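Local coordinates for putative cytoplasmic protein (Salmonella typhimurium, PDB 2GK3) that is of unknown function but assembles into a hexamer and belongs to a putative glutamine amidotransferase family, consistent with a class I amidotransferase-like fold, at residues S19-M24 with S36-G41; G125-F130 with P229-Q234; H62-A67 with N89-Q94; V13-E18 with I56-A61. All coordinates share one frame; numbering follows the deposited sequence.

Contact 1 (S19-M24 with S36-G41); sequences SWHIHM and SKYEEG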
loop_
_atom_site.group_PDB
_atom_site.type_symbol
_atom_site.label_atom_id
_atom_site.label_comp_id
_atom_site.label_asym_id
_atom_site.label_seq_id
_atom_site.Cartn_x
_atom_site.Cartn_y
_atom_site.Cartn_z
ATOM N N SER E 19 9.139 -8.839 15.764
ATOM C CA SER E 19 7.747 -8.419 15.655
ATOM C C SER E 19 7.507 -7.698 14.343
ATOM O O SER E 19 8.431 -7.127 13.768
ATOM C CB SER E 19 7.366 -7.524 16.830
ATOM O OG SER E 19 8.143 -6.358 16.831
ATOM N N TRP E 20 6.266 -7.736 13.874
ATOM C CA TRP E 20 5.910 -7.085 12.627
ATOM C C TRP E 20 4.418 -6.754 12.557
ATOM O O TRP E 20 3.609 -7.332 13.287
ATOM C CB TRP E 20 6.350 -7.933 11.417
ATOM C CG TRP E 20 5.838 -9.317 11.481
ATOM C CD1 TRP E 20 4.596 -9.742 11.098
ATOM C CD2 TRP E 20 6.527 -10.479 11.962
ATOM N NE1 TRP E 20 4.474 -11.094 11.303
ATOM C CE2 TRP E 20 5.642 -11.570 11.837
ATOM C CE3 TRP E 20 7.804 -10.705 12.478
ATOM C CZ2 TRP E 20 5.991 -12.863 12.217
ATOM C CZ3 TRP E 20 8.149 -11.978 12.855
ATOM C CH2 TRP E 20 7.250 -13.044 12.725
ATOM N N HIS E 21 4.073 -5.841 11.644
ATOM C CA HIS E 21 2.708 -5.353 11.432
ATOM C C HIS E 21 2.353 -5.503 9.942
ATOM O O HIS E 21 2.719 -4.641 9.133
ATOM C CB HIS E 21 2.619 -3.855 11.801
ATOM C CG HIS E 21 2.523 -3.566 13.271
ATOM N ND1 HIS E 21 3.622 -3.274 14.048
ATOM C CD2 HIS E 21 1.450 -3.457 14.091
ATOM C CE1 HIS E 21 3.238 -3.031 15.290
ATOM N NE2 HIS E 21 1.923 -3.137 15.343
ATOM N N ILE E 22 1.647 -6.571 9.561
ATOM C CA ILE E 22 1.296 -6.757 8.146
ATOM C C ILE E 22 0.061 -5.950 7.818
ATOM O O ILE E 22 -0.942 -6.018 8.524
ATOM C CB ILE E 22 1.062 -8.238 7.705
ATOM C CG1 ILE E 22 2.272 -9.131 8.004
ATOM C CG2 ILE E 22 0.758 -8.314 6.215
ATOM C CD1 ILE E 22 2.095 -9.948 9.251
ATOM N N HIS E 23 0.153 -5.172 6.746
ATOM C CA HIS E 23 -1.025 -4.686 6.080
ATOM C C HIS E 23 -1.292 -5.602 4.886
ATOM O O HIS E 23 -0.439 -5.744 4.029
ATOM C CB HIS E 23 -0.826 -3.244 5.649
ATOM C CG HIS E 23 -2.052 -2.629 5.056
ATOM N ND1 HIS E 23 -3.233 -2.507 5.758
ATOM C CD2 HIS E 23 -2.287 -2.126 3.819
ATOM C CE1 HIS E 23 -4.144 -1.950 4.979
ATOM N NE2 HIS E 23 -3.596 -1.707 3.799
HETATM N N MSE E 24 -2.454 -6.255 4.849
HETATM C CA MSE E 24 -2.823 -7.107 3.691
HETATM C C MSE E 24 -3.889 -6.484 2.853
HETATM O O MSE E 24 -4.991 -6.244 3.338
HETATM C CB MSE E 24 -3.419 -8.431 4.113
HETATM C CG MSE E 24 -2.620 -9.246 5.019
HETATM SE SE MSE E 24 -3.342 -11.018 4.973
HETATM C CE MSE E 24 -2.438 -11.412 6.595
ATOM N N SER E 36 -5.416 -6.032 8.773
ATOM C CA SER E 36 -4.121 -5.682 9.326
ATOM C C SER E 36 -3.829 -6.566 10.499
ATOM O O SER E 36 -4.696 -6.829 11.312
ATOM C CB SER E 36 -4.013 -4.192 9.686
ATOM O OG SER E 36 -3.976 -3.418 8.503
ATOM N N LYS E 37 -2.572 -6.998 10.574
ATOM C CA LYS E 37 -2.216 -8.139 11.384
ATOM C C LYS E 37 -0.881 -7.890 12.108
ATOM O O LYS E 37 0.180 -7.819 11.467
ATOM C CB LYS E 37 -2.139 -9.390 10.476
ATOM C CG LYS E 37 -2.024 -10.693 11.239
ATOM C CD LYS E 37 -1.817 -11.906 10.313
ATOM C CE LYS E 37 -1.905 -13.173 11.154
ATOM N NZ LYS E 37 -1.442 -14.373 10.405
ATOM N N TYR E 38 -0.950 -7.732 13.429
ATOM C CA TYR E 38 0.238 -7.813 14.281
ATOM C C TYR E 38 0.599 -9.279 14.640
ATOM O O TYR E 38 -0.287 -10.108 14.859
ATOM C CB TYR E 38 0.036 -6.977 15.540
ATOM C CG TYR E 38 1.234 -6.944 16.451
ATOM C CD1 TYR E 38 2.408 -6.279 16.070
ATOM C CD2 TYR E 38 1.200 -7.557 17.697
ATOM C CE1 TYR E 38 3.525 -6.235 16.905
ATOM C CE2 TYR E 38 2.318 -7.526 18.549
ATOM C CZ TYR E 38 3.476 -6.871 18.140
ATOM O OH TYR E 38 4.580 -6.827 18.959
ATOM N N GLU E 39 1.896 -9.595 14.669
ATOM C CA GLU E 39 2.384 -10.891 15.160
ATOM C C GLU E 39 3.720 -10.683 15.820
ATOM O O GLU E 39 4.441 -9.726 15.517
ATOM C CB GLU E 39 2.563 -11.954 14.054
ATOM C CG GLU E 39 1.518 -11.988 12.934
ATOM C CD GLU E 39 1.729 -13.159 11.982
ATOM O OE1 GLU E 39 1.366 -14.290 12.373
ATOM O OE2 GLU E 39 2.253 -12.964 10.850
ATOM N N GLU E 40 4.045 -11.581 16.742
ATOM C CA GLU E 40 5.374 -11.665 17.309
ATOM C C GLU E 40 5.955 -13.015 16.931
ATOM O O GLU E 40 5.254 -14.021 16.970
ATOM C CB GLU E 40 5.318 -11.462 18.807
ATOM C CG GLU E 40 4.953 -10.038 19.123
ATOM C CD GLU E 40 4.890 -9.732 20.593
ATOM O OE1 GLU E 40 4.832 -8.534 20.918
ATOM O OE2 GLU E 40 4.909 -10.671 21.417
ATOM N N GLY E 41 7.233 -13.022 16.551
ATOM C CA GLY E 41 7.826 -14.153 15.862
ATOM C C GLY E 41 8.612 -15.145 16.686
ATOM O O GLY E 41 8.861 -16.259 16.218
#
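W20 and E39 face each other as a hydrogen-bonded pair of antiparallel strands, illustrating how one cross-strand pair can be joined by backbone and side chains alike. Main-chain bonds come first: W20 N to E39 O and E39 N to W20 O, each 3.2 Å, followed by a second couple between I22 and K37, of which I22 N to K37 O spans 2.7 Å. The indole N-H of W20 reaches E39 OE2 at 2.9 Å; the oxygen lies in the ring plane, whereas the carboxylate is met from above its own plane, the two planes being nearly perpendicular. With chi1 at 54°, W20 CG stands between backbone N and carbonyl carbon, which swings the indole across to the other strand, over E39 O and against G41 CA (3.4 Å from CH2). I22 CD1 touches OE2, and K37 NZ makes a long salt bridge, weak as a hydrogen bond, to E39 OE1.

The face bearing H21, Y38, H23 and S36 carries rings and hydroxyls. In one of the two modelled positions of H21, Y38 CD1 lies over a face of the imidazole. H23 ND1 donates in its ring plane to S36 OG (3.0 Å), an oxygen also bonded to S27 of a fourth subunit. H21 to M24 extend the sheet into a second subunit through an antiparallel ladder, making this beta hairpin a protruding arm of the hexamer interface.

Contact 2 (G125-F130 with P229-Q234); sequences GGYLSF and PHWGTQ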
loop_
_atom_site.group_PDB
_atom_site.type_symbol
_atom_site.label_atom_id
_atom_site.label_comp_id
_atom_site.label_asym_id
_atom_site.label_seq_id
_atom_site.Cartn_x
_atom_site.Cartn_y
_atom_site.Cartn_z
ATOM N N GLY E 125 19.964 -14.446 12.519
ATOM C CA GLY E 125 19.676 -14.217 11.105
ATOM C C GLY E 125 18.218 -14.156 10.703
ATOM O O GLY E 125 17.334 -14.635 11.422
ATOM N N GLY E 126 17.969 -13.578 9.530
ATOM C CA GLY E 126 16.614 -13.391 9.012
ATOM C C GLY E 126 16.550 -12.332 7.921
ATOM O O GLY E 126 17.583 -11.804 7.503
ATOM N N TYR E 127 15.332 -12.021 7.458
ATOM C CA TYR E 127 15.122 -11.091 6.357
ATOM C C TYR E 127 15.498 -9.666 6.764
ATOM O O TYR E 127 15.942 -8.895 5.918
ATOM C CB TYR E 127 13.677 -11.157 5.849
ATOM C CG TYR E 127 13.342 -12.334 4.908
ATOM C CD1 TYR E 127 14.141 -13.485 4.859
ATOM C CD2 TYR E 127 12.221 -12.284 4.086
ATOM C CE1 TYR E 127 13.828 -14.560 4.016
ATOM C CE2 TYR E 127 11.899 -13.338 3.239
ATOM C CZ TYR E 127 12.706 -14.479 3.209
ATOM O OH TYR E 127 12.392 -15.524 2.360
ATOM N N LEU E 128 15.339 -9.329 8.053
ATOM C CA LEU E 128 15.742 -7.994 8.570
ATOM C C LEU E 128 16.924 -8.032 9.523
ATOM O O LEU E 128 17.060 -7.209 10.414
ATOM C CB LEU E 128 14.533 -7.166 9.096
ATOM C CG LEU E 128 14.135 -6.616 7.722
ATOM C CD1 LEU E 128 12.823 -7.105 7.129
ATOM C CD2 LEU E 128 14.445 -5.142 7.408
ATOM N N SER E 129 17.768 -9.034 9.305
ATOM C CA SER E 129 19.057 -9.153 9.964
ATOM C C SER E 129 20.184 -9.081 8.908
ATOM O O SER E 129 19.946 -9.304 7.712
ATOM C CB SER E 129 19.118 -10.487 10.706
ATOM O OG SER E 129 18.307 -10.488 11.872
ATOM N N PHE E 130 21.398 -8.770 9.377
ATOM C CA PHE E 130 22.605 -8.684 8.549
ATOM C C PHE E 130 22.359 -7.765 7.355
ATOM O O PHE E 130 22.115 -6.554 7.548
ATOM C CB PHE E 130 23.124 -10.089 8.192
ATOM C CG PHE E 130 23.492 -10.903 9.414
ATOM C CD1 PHE E 130 24.587 -10.539 10.198
ATOM C CD2 PHE E 130 22.701 -11.989 9.818
ATOM C CE1 PHE E 130 24.910 -11.269 11.373
ATOM C CE2 PHE E 130 23.005 -12.718 10.980
ATOM C CZ PHE E 130 24.101 -12.365 11.760
ATOM N N PRO E 229 10.268 -19.902 12.097
ATOM C CA PRO E 229 9.903 -20.170 10.687
ATOM C C PRO E 229 10.012 -18.905 9.841
ATOM O O PRO E 229 9.964 -17.824 10.410
ATOM C CB PRO E 229 8.430 -20.591 10.774
ATOM C CG PRO E 229 8.216 -21.016 12.197
ATOM C CD PRO E 229 9.131 -20.149 13.011
ATOM N N HIS E 230 10.176 -19.031 8.515
ATOM C CA HIS E 230 10.278 -20.365 7.856
ATOM C C HIS E 230 11.679 -21.002 7.826
ATOM O O HIS E 230 11.802 -22.197 7.617
ATOM C CB HIS E 230 9.617 -20.373 6.467
ATOM C CG HIS E 230 10.478 -19.843 5.359
ATOM N ND1 HIS E 230 10.837 -18.514 5.253
ATOM C CD2 HIS E 230 11.025 -20.465 4.286
ATOM C CE1 HIS E 230 11.573 -18.342 4.170
ATOM N NE2 HIS E 230 11.706 -19.513 3.567
ATOM N N TRP E 231 12.727 -20.216 8.047
ATOM C CA TRP E 231 14.100 -20.739 8.030
ATOM C C TRP E 231 14.378 -21.697 9.181
ATOM O O TRP E 231 14.993 -22.750 8.969
ATOM C CB TRP E 231 15.105 -19.607 8.080
ATOM C CG TRP E 231 15.307 -18.928 6.796
ATOM C CD1 TRP E 231 14.668 -19.175 5.615
ATOM C CD2 TRP E 231 16.193 -17.831 6.554
ATOM N NE1 TRP E 231 15.118 -18.314 4.645
ATOM C CE2 TRP E 231 16.065 -17.483 5.194
ATOM C CE3 TRP E 231 17.108 -17.118 7.353
ATOM C CZ2 TRP E 231 16.805 -16.441 4.616
ATOM C CZ3 TRP E 231 17.846 -16.080 6.766
ATOM C CH2 TRP E 231 17.678 -15.745 5.430
ATOM N N GLY E 232 13.963 -21.316 10.393
ATOM C CA GLY E 232 13.973 -22.226 11.535
ATOM C C GLY E 232 12.798 -23.183 11.389
ATOM O O GLY E 232 11.644 -22.767 11.413
ATOM N N THR E 233 13.085 -24.466 11.209
ATOM C CA THR E 233 12.030 -25.456 10.989
ATOM C C THR E 233 11.389 -25.898 12.289
ATOM O O THR E 233 11.984 -25.754 13.352
ATOM C CB THR E 233 12.543 -26.692 10.262
ATOM O OG1 THR E 233 13.640 -27.249 10.999
ATOM C CG2 THR E 233 12.970 -26.329 8.854
ATOM N N GLN E 234 10.173 -26.440 12.192
ATOM C CA GLN E 234 9.493 -27.040 13.339
ATOM C C GLN E 234 10.397 -28.085 13.967
ATOM O O GLN E 234 10.424 -28.242 15.184
ATOM C CB GLN E 234 8.163 -27.684 12.919
ATOM C CG GLN E 234 7.048 -26.698 12.554
ATOM C CD GLN E 234 6.912 -25.571 13.577
ATOM O OE1 GLN E 234 6.604 -25.803 14.766
ATOM N NE2 GLN E 234 7.158 -24.335 13.120
#
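Y127 and W231 meet across two irregular loops, the first folded as a type I beta turn from G126 to S129, the second entering H230 through a cis peptide bond after P229. No hydrogen bond joins the loops, so aromatic packing carries the contact. The phenol of Y127 turns its edge to a face of the six-membered ring of W231 in an offset edge-to-face pair, centroids 5.5 Å apart and planes at 72°; CE1 is the leading atom, 3.6 Å from W231 CZ2. A chi1 of -78° sets W231 CG opposite its carbonyl carbon and directs the six-membered ring toward the turn, where CZ3 rests 3.7 Å from G126 CA. On the hydroxyl side, H230 CE1 comes within 3.4 Å of Y127 OH, near the imidazole plane. W231 NE1 looks elsewhere, donating to E160 OE1.

F98 of a fifth subunit meets the H230 ring edge-to-face, as F33 of a second subunit does Y127. Within the chain, the contact joins the loop after strand 120-124 to the one leading into helix 234-237, with W231 packed against R158 of strand 158-161 and N190 of strand 185-194.

Contact 3 (H62-A67 with N89-Q94); sequences HTVQIA and NTFLLQ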
loop_
_atom_site.group_PDB
_atom_site.type_symbol
_atom_site.label_atom_id
_atom_site.label_comp_id
_atom_site.label_asym_id
_atom_site.label_seq_id
_atom_site.Cartn_x
_atom_site.Cartn_y
_atom_site.Cartn_z
ATOM N N HIS E 62 8.604 -1.894 17.230
ATOM C CA HIS E 62 7.898 -0.611 17.444
ATOM C C HIS E 62 8.381 0.135 18.686
ATOM O O HIS E 62 8.436 1.364 18.687
ATOM C CB HIS E 62 6.349 -0.719 17.365
ATOM C CG HIS E 62 5.730 -1.647 18.366
ATOM N ND1 HIS E 62 5.209 -2.876 18.016
ATOM C CD2 HIS E 62 5.540 -1.528 19.700
ATOM C CE1 HIS E 62 4.729 -3.475 19.086
ATOM N NE2 HIS E 62 4.934 -2.687 20.125
ATOM N N THR E 63 8.785 -0.604 19.714
ATOM C CA THR E 63 9.241 -0.003 20.965
ATOM C C THR E 63 10.633 0.641 20.845
ATOM O O THR E 63 10.954 1.557 21.592
ATOM C CB THR E 63 9.235 -1.059 22.098
ATOM O OG1 THR E 63 7.941 -1.655 22.168
ATOM C CG2 THR E 63 9.575 -0.453 23.444
ATOM N N VAL E 64 11.472 0.141 19.939
ATOM C CA VAL E 64 12.730 0.812 19.618
ATOM C C VAL E 64 12.454 2.204 19.017
ATOM O O VAL E 64 13.137 3.166 19.362
ATOM C CB VAL E 64 13.612 -0.050 18.662
ATOM C CG1 VAL E 64 14.851 0.734 18.155
ATOM C CG2 VAL E 64 14.034 -1.350 19.342
ATOM N N GLN E 65 11.446 2.292 18.142
ATOM C CA GLN E 65 11.010 3.543 17.498
ATOM C C GLN E 65 10.558 4.626 18.482
ATOM O O GLN E 65 10.954 5.776 18.345
ATOM C CB GLN E 65 9.870 3.291 16.502
ATOM C CG GLN E 65 10.186 2.393 15.327
ATOM C CD GLN E 65 9.185 2.563 14.174
ATOM O OE1 GLN E 65 7.987 2.283 14.318
ATOM N NE2 GLN E 65 9.679 3.014 13.018
ATOM N N ILE E 66 9.732 4.238 19.456
ATOM C CA ILE E 66 9.155 5.118 20.488
ATOM C C ILE E 66 10.091 5.400 21.666
ATOM O O ILE E 66 10.074 6.504 22.233
ATOM C CB ILE E 66 7.947 4.417 21.212
ATOM C CG1 ILE E 66 6.736 4.203 20.329
ATOM C CG2 ILE E 66 7.521 5.185 22.488
ATOM C CD1 ILE E 66 5.632 3.468 21.138
ATOM N N ALA E 67 10.853 4.383 22.075
ATOM C CA ALA E 67 11.354 4.325 23.450
ATOM C C ALA E 67 12.648 3.559 23.639
ATOM O O ALA E 67 12.868 2.976 24.710
ATOM C CB ALA E 67 10.278 3.717 24.368
ATOM N N ASN E 89 17.854 0.593 10.221
ATOM C CA ASN E 89 17.049 1.801 10.070
ATOM C C ASN E 89 16.180 2.035 11.296
ATOM O O ASN E 89 15.964 3.185 11.691
ATOM C CB ASN E 89 16.160 1.719 8.826
ATOM C CG ASN E 89 16.935 1.866 7.512
ATOM O OD1 ASN E 89 18.010 2.463 7.458
ATOM N ND2 ASN E 89 16.358 1.352 6.435
ATOM N N THR E 90 15.699 0.958 11.914
ATOM C CA THR E 90 14.819 1.097 13.082
ATOM C C THR E 90 15.554 1.756 14.248
ATOM O O THR E 90 15.012 2.673 14.872
ATOM C CB THR E 90 14.122 -0.231 13.512
ATOM O OG1 THR E 90 13.301 -0.691 12.438
ATOM C CG2 THR E 90 13.229 -0.011 14.755
ATOM N N PHE E 91 16.785 1.308 14.504
ATOM C CA PHE E 91 17.655 1.900 15.521
ATOM C C PHE E 91 18.115 3.327 15.190
ATOM O O PHE E 91 18.104 4.199 16.044
ATOM C CB PHE E 91 18.873 1.031 15.710
ATOM C CG PHE E 91 18.588 -0.282 16.363
ATOM C CD1 PHE E 91 18.558 -1.451 15.608
ATOM C CD2 PHE E 91 18.375 -0.362 17.740
ATOM C CE1 PHE E 91 18.311 -2.683 16.194
ATOM C CE2 PHE E 91 18.121 -1.609 18.341
ATOM C CZ PHE E 91 18.098 -2.775 17.547
ATOM N N LEU E 92 18.522 3.549 13.946
ATOM C CA LEU E 92 19.061 4.820 13.502
ATOM C C LEU E 92 18.014 5.918 13.314
ATOM O O LEU E 92 18.317 7.098 13.536
ATOM C CB LEU E 92 19.849 4.625 12.198
ATOM C CG LEU E 92 21.226 3.960 12.362
ATOM C CD1 LEU E 92 21.770 3.357 11.068
ATOM C CD2 LEU E 92 22.229 4.944 12.981
ATOM N N LEU E 93 16.811 5.527 12.886
ATOM C CA LEU E 93 15.755 6.450 12.456
ATOM C C LEU E 93 14.513 6.318 13.331
ATOM O O LEU E 93 13.392 6.114 12.827
ATOM C CB LEU E 93 15.381 6.197 10.984
ATOM C CG LEU E 93 16.516 6.228 9.957
ATOM C CD1 LEU E 93 16.014 5.844 8.573
ATOM C CD2 LEU E 93 17.162 7.617 9.952
ATOM N N GLN E 94 14.727 6.422 14.644
ATOM C CA GLN E 94 13.641 6.508 15.611
ATOM C C GLN E 94 12.727 7.707 15.278
ATOM O O GLN E 94 13.130 8.657 14.595
ATOM C CB GLN E 94 14.192 6.616 17.030
ATOM C CG GLN E 94 15.005 5.407 17.486
ATOM C CD GLN E 94 15.863 5.688 18.739
ATOM O OE1 GLN E 94 15.422 6.369 19.671
ATOM N NE2 GLN E 94 17.078 5.157 18.763
HETATM O O HOH W 1 12.908 5.860 20.559
HETATM O O HOH W 2 12.640 3.560 13.701
#
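V64 meets T90 and F91 where two short helices, 61-67 and 88-92, come together in an alpha/beta fold, a case in which branch orientation decides what touches what. V64 CG1 is trans to the backbone N (chi1 172°), and this methyl goes to the second helix, 3.7 Å from F91 CD2 and 3.8 Å from T90 CG2. F91 starts out away from the partner helix, yet its ring swings back far enough for CD2 and CE2 to receive the valine methyl obliquely. The threonine is turned with chi1 at -61°, which sends CG2 toward V64 and Q65 CG while OG1 bonds Y30 N of a second subunit. Q65 has its CB on the far side of its helix; from there its extended chain crosses T90 CG2 at about a right angle, and its amide is gripped by S36 O and Y38 N of a third subunit.

Q94, just past the second helix, lays CB and CG against the carbonyl oxygens of Q65 and V64, CG lying 3.5 Å from V64 O. Its NE2 folds back to F91 O at 3.1 Å, in the carbonyl plane, which fixes the amide's rotation and leads OE1 to a water. A second water bridges the helices through their polar atoms: it accepts from Q65 NE2 at 3.1 Å and donates to both T90 O and L93 O, each 2.8 Å away.

Contact 4 (V13-E18 with I56-A61); sequences VLFIGE and IDYMPA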
loop_
_atom_site.group_PDB
_atom_site.type_symbol
_atom_site.label_atom_id
_atom_site.label_comp_id
_atom_site.label_asym_id
_atom_site.label_seq_id
_atom_site.Cartn_x
_atom_site.Cartn_y
_atom_site.Cartn_z
ATOM N N VAL E 13 18.882 -10.448 30.064
ATOM C CA VAL E 13 19.063 -10.286 28.612
ATOM C C VAL E 13 17.970 -9.402 28.000
ATOM O O VAL E 13 16.791 -9.590 28.289
ATOM C CB VAL E 13 19.094 -11.662 27.903
ATOM C CG1 VAL E 13 19.125 -11.513 26.358
ATOM C CG2 VAL E 13 20.269 -12.490 28.397
ATOM N N LEU E 14 18.372 -8.445 27.163
ATOM C CA LEU E 14 17.448 -7.618 26.386
ATOM C C LEU E 14 17.265 -8.257 25.014
ATOM O O LEU E 14 18.219 -8.393 24.265
ATOM C CB LEU E 14 18.015 -6.201 26.230
ATOM C CG LEU E 14 17.128 -4.958 26.069
ATOM C CD1 LEU E 14 17.783 -3.995 25.115
ATOM C CD2 LEU E 14 15.690 -5.237 25.616
ATOM N N PHE E 15 16.051 -8.676 24.685
ATOM C CA PHE E 15 15.804 -9.293 23.388
ATOM C C PHE E 15 15.056 -8.297 22.490
ATOM O O PHE E 15 13.916 -7.933 22.782
ATOM C CB PHE E 15 15.016 -10.598 23.555
ATOM C CG PHE E 15 14.909 -11.423 22.280
ATOM C CD1 PHE E 15 15.644 -12.589 22.131
ATOM C CD2 PHE E 15 14.066 -11.026 21.240
ATOM C CE1 PHE E 15 15.551 -13.337 20.962
ATOM C CE2 PHE E 15 13.967 -11.764 20.072
ATOM C CZ PHE E 15 14.704 -12.917 19.928
ATOM N N ILE E 16 15.702 -7.848 21.412
ATOM C CA ILE E 16 15.118 -6.858 20.529
ATOM C C ILE E 16 14.669 -7.455 19.192
ATOM O O ILE E 16 15.412 -8.180 18.517
ATOM C CB ILE E 16 16.066 -5.675 20.284
ATOM C CG1 ILE E 16 16.689 -5.182 21.600
ATOM C CG2 ILE E 16 15.334 -4.548 19.594
ATOM C CD1 ILE E 16 17.767 -4.088 21.420
ATOM N N GLY E 17 13.432 -7.165 18.817
ATOM C CA GLY E 17 12.980 -7.412 17.456
ATOM C C GLY E 17 11.879 -8.423 17.386
ATOM O O GLY E 17 11.024 -8.448 18.240
ATOM N N GLU E 18 11.901 -9.249 16.348
ATOM C CA GLU E 18 10.961 -10.379 16.205
ATOM C C GLU E 18 9.480 -9.998 16.319
ATOM O O GLU E 18 8.669 -10.741 16.869
ATOM C CB GLU E 18 11.327 -11.531 17.167
ATOM C CG GLU E 18 12.529 -12.340 16.729
ATOM C CD GLU E 18 12.291 -13.135 15.449
ATOM O OE1 GLU E 18 11.121 -13.431 15.111
ATOM O OE2 GLU E 18 13.288 -13.470 14.774
ATOM N N ILE E 56 14.389 -12.120 30.922
ATOM C CA ILE E 56 14.266 -11.421 29.616
ATOM C C ILE E 56 13.428 -10.132 29.658
ATOM O O ILE E 56 12.335 -10.126 30.221
ATOM C CB ILE E 56 13.632 -12.335 28.537
ATOM C CG1 ILE E 56 14.507 -13.549 28.220
ATOM C CG2 ILE E 56 13.331 -11.537 27.263
ATOM C CD1 ILE E 56 15.466 -13.347 27.045
ATOM N N ASP E 57 13.942 -9.047 29.071
ATOM C CA ASP E 57 13.106 -7.934 28.639
ATOM C C ASP E 57 12.886 -8.026 27.132
ATOM O O ASP E 57 13.840 -8.097 26.355
ATOM C CB ASP E 57 13.753 -6.593 28.969
ATOM C CG ASP E 57 13.684 -6.260 30.448
ATOM O OD1 ASP E 57 13.132 -7.061 31.240
ATOM O OD2 ASP E 57 14.212 -5.195 30.823
ATOM N N TYR E 58 11.628 -8.036 26.726
ATOM C CA TYR E 58 11.291 -8.083 25.324
ATOM C C TYR E 58 10.976 -6.692 24.781
ATOM O O TYR E 58 10.117 -5.974 25.305
ATOM C CB TYR E 58 10.121 -9.024 25.067
ATOM C CG TYR E 58 9.800 -9.154 23.604
ATOM C CD1 TYR E 58 10.816 -9.349 22.665
ATOM C CD2 TYR E 58 8.493 -9.100 23.153
ATOM C CE1 TYR E 58 10.536 -9.462 21.315
ATOM C CE2 TYR E 58 8.204 -9.232 21.800
ATOM C CZ TYR E 58 9.239 -9.407 20.887
ATOM O OH TYR E 58 8.961 -9.522 19.542
HETATM N N MSE E 59 11.685 -6.323 23.720
HETATM C CA MSE E 59 11.482 -5.040 23.087
HETATM C C MSE E 59 11.165 -5.247 21.610
HETATM O O MSE E 59 12.078 -5.375 20.784
HETATM C CB MSE E 59 12.705 -4.154 23.281
HETATM C CG MSE E 59 12.516 -2.736 22.769
HETATM SE SE MSE E 59 14.105 -1.632 22.955
HETATM C CE MSE E 59 14.105 -1.410 24.893
ATOM N N PRO E 60 9.860 -5.291 21.268
ATOM C CA PRO E 60 9.476 -5.392 19.860
ATOM C C PRO E 60 10.021 -4.200 19.070
ATOM O O PRO E 60 10.298 -3.151 19.652
ATOM C CB PRO E 60 7.952 -5.345 19.894
ATOM C CG PRO E 60 7.555 -5.623 21.320
ATOM C CD PRO E 60 8.697 -5.241 22.181
ATOM N N ALA E 61 10.167 -4.366 17.758
ATOM C CA ALA E 61 10.608 -3.284 16.869
ATOM C C ALA E 61 9.934 -1.921 17.106
ATOM O O ALA E 61 10.628 -0.901 17.182
ATOM C CB ALA E 61 10.457 -3.704 15.419
#
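Two parallel strands of the central sheet, 12-28 and 55-59, run side by side here in the manner of the class I amidotransferase-like alpha/beta fold, their short segments inclined by 21°. The ladder follows the usual parallel pattern in which every second residue of each strand bonds: D57 N to V13 O, F15 N to D57 O (2.8 Å), M59 N to F15 O and G17 N to M59 O. The last, at 3.0 Å, comes in tilted from the carbonyl plane at G17, the last residue before the strand is interrupted at E18; its positive phi suits a residue without a side chain.

One face carries V13, F15, I56 and Y58. V13 and I56 lie alongside each other, and F15 CD2 comes 3.9 Å from Y58 CE1. With CG trans to the backbone N (chi1 -177°), the Y58 ring leans across toward the neighbouring strand, and its hydroxyl donates to G17 O at 2.7 Å, in the carbonyl plane, tying the ring to the backbone at G17. The opposite face is apolar between L14 and M59, with L14 CD2 3.9 Å from M59 CB. D57 on the same face bonds the Y78 hydroxyl through OD2.

Helix 43-51 covers the F15 and Y58 face with L45, L46 and L49. Strand 80-84 adjoins strand 12-28 on its other edge, bonding L14 and I16 through V80, V82 and S84, while E18, at the break in the strand, reaches S84 OG.

How the contacts relate
From the N terminus, strand 12-28 enters contact 4 with residues 13-18 and contact 1 with residues 19-24. Contact 1 closes first, pairing the strand with its hairpin partner 31-40; the chain then passes through helix 43-51 and returns to close the wider loop of contact 4, which encloses the hairpin. S19 OG with A61 N, and G41 N with E18 O, join the two. Contact 3 follows in series, closing the loop from helix 61-67 through strand 80-84 to helix 88-92, with V64 packed on I16 and M59. Contact 2, spanning 98 residues, joins the loop after strand 120-124 to the one before helix 234-237, about 5 Å from contacts 1 and 4 at nearest atoms.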